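Local coordinates for YaeQ family protein (PDB 2OT9) that is of unknown function but belongs to the YaeQ family of the PDDEXK clan, whose better-known members are nucleases, at residues S5-F10 with K26-R31. Residues are numbered along the deposited sequence; the frame is centred on the assembly and turned at random.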
ATOM      1  N   SER A   5     -10.416 -11.188  13.911  1.00 50.73           N
ATOM      2  CA  SER A   5     -10.393 -10.268  12.766  1.00 49.31           C
ATOM      3  C   SER A   5     -10.876  -8.873  13.175  1.00 48.07           C
ATOM      4  O   SER A   5     -12.081  -8.604  13.172  1.00 48.24           O
ATOM      5  CB  SER A   5     -11.274 -10.804  11.628  1.00 49.61           C
ATOM      6  OG  SER A   5     -11.435  -9.837  10.594  1.00 49.56           O
ATOM      7  N   THR A   6      -9.935  -7.990  13.514  1.00 45.98           N
ATOM      8  CA  THR A   6     -10.275  -6.685  14.087  1.00 43.89           C
ATOM      9  C   THR A   6     -10.745  -5.704  13.004  1.00 42.11           C
ATOM     10  O   THR A   6     -10.116  -5.582  11.955  1.00 40.90           O
ATOM     11  CB  THR A   6      -9.091  -6.055  14.877  1.00 44.05           C
ATOM     12  OG1 THR A   6      -8.207  -7.071  15.366  1.00 45.01           O
ATOM     13  CG2 THR A   6      -9.605  -5.266  16.046  1.00 44.24           C
ATOM     14  N   THR A   7     -11.871  -5.037  13.260  1.00 40.18           N
ATOM     15  CA  THR A   7     -12.378  -3.994  12.364  1.00 38.48           C
ATOM     16  C   THR A   7     -11.817  -2.630  12.768  1.00 36.76           C
ATOM     17  O   THR A   7     -11.876  -2.246  13.941  1.00 36.12           O
ATOM     18  CB  THR A   7     -13.912  -3.952  12.356  1.00 38.91           C
ATOM     19  OG1 THR A   7     -14.409  -5.236  11.964  1.00 40.59           O
ATOM     20  CG2 THR A   7     -14.429  -2.906  11.382  1.00 38.97           C
ATOM     21  N   TYR A   8     -11.243  -1.926  11.791  1.00 34.32           N
ATOM     22  CA  TYR A   8     -10.735  -0.581  11.996  1.00 32.39           C
ATOM     23  C   TYR A   8     -11.483   0.398  11.096  1.00 31.29           C
ATOM     24  O   TYR A   8     -11.911   0.040  10.003  1.00 30.24           O
ATOM     25  CB  TYR A   8      -9.247  -0.512  11.652  1.00 32.64           C
ATOM     26  CG  TYR A   8      -8.332  -1.197  12.636  1.00 31.69           C
ATOM     27  CD1 TYR A   8      -7.545  -0.456  13.513  1.00 32.19           C
ATOM     28  CD2 TYR A   8      -8.250  -2.579  12.690  1.00 32.35           C
ATOM     29  CE1 TYR A   8      -6.689  -1.082  14.423  1.00 32.68           C
ATOM     30  CE2 TYR A   8      -7.408  -3.209  13.598  1.00 35.17           C
ATOM     31  CZ  TYR A   8      -6.621  -2.451  14.450  1.00 33.99           C
ATOM     32  OH  TYR A   8      -5.776  -3.076  15.334  1.00 36.50           O
ATOM     33  N   LYS A   9     -11.615   1.627  11.566  1.00 30.47           N
ATOM     34  CA  LYS A   9     -12.163   2.717  10.773  1.00 30.26           C
ATOM     35  C   LYS A   9     -11.033   3.686  10.443  1.00 29.84           C
ATOM     36  O   LYS A   9     -10.328   4.151  11.346  1.00 30.22           O
ATOM     37  CB  LYS A   9     -13.250   3.435  11.562  1.00 30.61           C
ATOM     38  CG  LYS A   9     -14.417   2.524  12.003  1.00 33.42           C
ATOM     39  CD  LYS A   9     -15.554   2.550  10.991  1.00 36.69           C
ATOM     40  CE  LYS A   9     -16.551   1.424  11.229  1.00 39.49           C
ATOM     41  NZ  LYS A   9     -17.794   1.666  10.428  1.00 42.09           N
ATOM     42  N   PHE A  10     -10.871   3.981   9.152  1.00 28.01           N
ATOM     43  CA  PHE A  10      -9.822   4.854   8.655  1.00 26.69           C
ATOM     44  C   PHE A  10     -10.479   6.154   8.197  1.00 27.10           C
ATOM     45  O   PHE A  10     -11.390   6.132   7.354  1.00 27.09           O
ATOM     46  CB  PHE A  10      -9.125   4.158   7.490  1.00 26.59           C
ATOM     47  CG  PHE A  10      -7.957   4.909   6.891  1.00 24.44           C
ATOM     48  CD1 PHE A  10      -7.032   5.584   7.683  1.00 23.18           C
ATOM     49  CD2 PHE A  10      -7.720   4.830   5.525  1.00 25.19           C
ATOM     50  CE1 PHE A  10      -5.924   6.207   7.100  1.00 22.20           C
ATOM     51  CE2 PHE A  10      -6.617   5.449   4.948  1.00 24.11           C
ATOM     52  CZ  PHE A  10      -5.717   6.134   5.737  1.00 22.51           C
ATOM     53  N   LYS A  26     -13.528   8.072   4.260  1.00 32.25           N
ATOM     54  CA  LYS A  26     -13.638   7.094   5.328  1.00 33.71           C
ATOM     55  C   LYS A  26     -13.635   5.706   4.704  1.00 34.48           C
ATOM     56  O   LYS A  26     -14.264   5.481   3.668  1.00 34.83           O
ATOM     57  CB  LYS A  26     -14.917   7.307   6.126  1.00 33.99           C
ATOM     58  CG  LYS A  26     -14.913   8.592   6.932  1.00 34.94           C
ATOM     59  CD  LYS A  26     -15.980   8.575   7.989  1.00 38.10           C
ATOM     60  CE  LYS A  26     -16.076   9.913   8.691  1.00 40.69           C
ATOM     61  NZ  LYS A  26     -17.217   9.911   9.647  1.00 42.00           N
ATOM     62  N   GLN A  27     -12.892   4.789   5.310  1.00 34.73           N
ATOM     63  CA  GLN A  27     -12.877   3.397   4.884  1.00 35.28           C
ATOM     64  C   GLN A  27     -12.965   2.501   6.095  1.00 35.60           C
ATOM     65  O   GLN A  27     -12.372   2.800   7.133  1.00 35.30           O
ATOM     66  CB  GLN A  27     -11.574   3.070   4.146  1.00 35.49           C
ATOM     67  CG  GLN A  27     -11.526   3.534   2.705  1.00 37.38           C
ATOM     68  CD  GLN A  27     -12.462   2.751   1.810  1.00 40.75           C
ATOM     69  OE1 GLN A  27     -13.084   3.314   0.907  1.00 43.70           O
ATOM     70  NE2 GLN A  27     -12.585   1.450   2.064  1.00 41.22           N
ATOM     71  N   THR A  28     -13.710   1.406   5.963  1.00 35.66           N
ATOM     72  CA  THR A  28     -13.695   0.346   6.954  1.00 35.96           C
ATOM     73  C   THR A  28     -12.697  -0.715   6.486  1.00 35.96           C
ATOM     74  O   THR A  28     -12.665  -1.075   5.305  1.00 36.62           O
ATOM     75  CB  THR A  28     -15.116  -0.234   7.160  1.00 36.36           C
ATOM     76  OG1 THR A  28     -15.938   0.759   7.791  1.00 36.37           O
ATOM     77  CG2 THR A  28     -15.078  -1.478   8.044  1.00 36.66           C
ATOM     78  N   ILE A  29     -11.851  -1.177   7.396  1.00 35.32           N
ATOM     79  CA  ILE A  29     -10.835  -2.174   7.058  1.00 35.33           C
ATOM     80  C   ILE A  29     -10.882  -3.352   8.025  1.00 33.98           C
ATOM     81  O   ILE A  29     -10.940  -3.174   9.241  1.00 33.47           O
ATOM     82  CB  ILE A  29      -9.414  -1.582   7.067  1.00 36.04           C
ATOM     83  CG1 ILE A  29      -9.350  -0.329   6.200  1.00 37.43           C
ATOM     84  CG2 ILE A  29      -8.398  -2.608   6.552  1.00 36.88           C
ATOM     85  CD1 ILE A  29      -8.810   0.822   6.947  1.00 39.94           C
ATOM     86  N   ALA A  30     -10.891  -4.552   7.457  1.00 33.46           N
ATOM     87  CA  ALA A  30     -10.807  -5.776   8.225  1.00 32.16           C
ATOM     88  C   ALA A  30      -9.335  -6.164   8.351  1.00 31.47           C
ATOM     89  O   ALA A  30      -8.613  -6.264   7.352  1.00 31.05           O
ATOM     90  CB  ALA A  30     -11.592  -6.872   7.547  1.00 32.97           C
ATOM     91  N   ARG A  31      -8.895  -6.351   9.589  1.00 29.80           N
ATOM     92  CA  ARG A  31      -7.536  -6.749   9.865  1.00 28.36           C
ATOM     93  C   ARG A  31      -7.498  -8.235  10.224  1.00 27.42           C
ATOM     94  O   ARG A  31      -8.003  -8.641  11.253  1.00 26.34           O
ATOM     95  CB  ARG A  31      -6.993  -5.916  11.006  1.00 28.38           C
ATOM     96  CG  ARG A  31      -5.536  -6.097  11.224  1.00 29.87           C
ATOM     97  CD  ARG A  31      -5.176  -5.455  12.537  1.00 34.22           C
ATOM     98  NE  ARG A  31      -3.938  -5.999  13.024  1.00 37.51           N
ATOM     99  CZ  ARG A  31      -3.408  -5.735  14.205  1.00 39.73           C
ATOM    100  NH1 ARG A  31      -4.010  -4.906  15.042  1.00 40.33           N
ATOM    101  NH2 ARG A  31      -2.262  -6.312  14.539  1.00 40.48           N
TER
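The phenol oxygen OH of Tyr-8 accepts a hydrogen bond from NH1 of Arg-31 at 2.6 Å, a diagonal tie across a β hairpin of strands 6-16 and 21-31, the latter at the sheet's border. The oxygen lies at the guanidinium edge, in its plane, although the bond is bent to 135° at the hydrogen. Arg-31 arrives there because its chain is extended from CG to NE, with CG anti to the backbone N (chi1 -171°), and CD passes 3.3 Å from CE2 of Tyr-8. Ring and guanidinium planes stand 49° apart, while the backbone O of Glu-35 accepts a hydrogen bond from NE, steadying the head group. The pairing illustrates how a hairpin alternates hydrogen-bonded pairs with non-hydrogen-bonded ones (Thr-7 with Ala-30, Lys-9 with Thr-28): Tyr-8 and Ile-29 exchange two nearly straight backbone bonds, as do Phe-10 and Gln-27, whereas at Thr-6 and Arg-31 one is weak. Tyr-8, Phe-10, Ile-29 and Arg-31 share one face, where helix 37-49 packs on Ile-29 and Arg-31, and Trp-150 meets the Phe-10 ring edge-to-face. On the exposed face, CG2 of Thr-7 touches CG2 of Thr-28 at 3.7 Å. CD1 of Ile-29 presses on CB of Phe-10 at 3.4 Å.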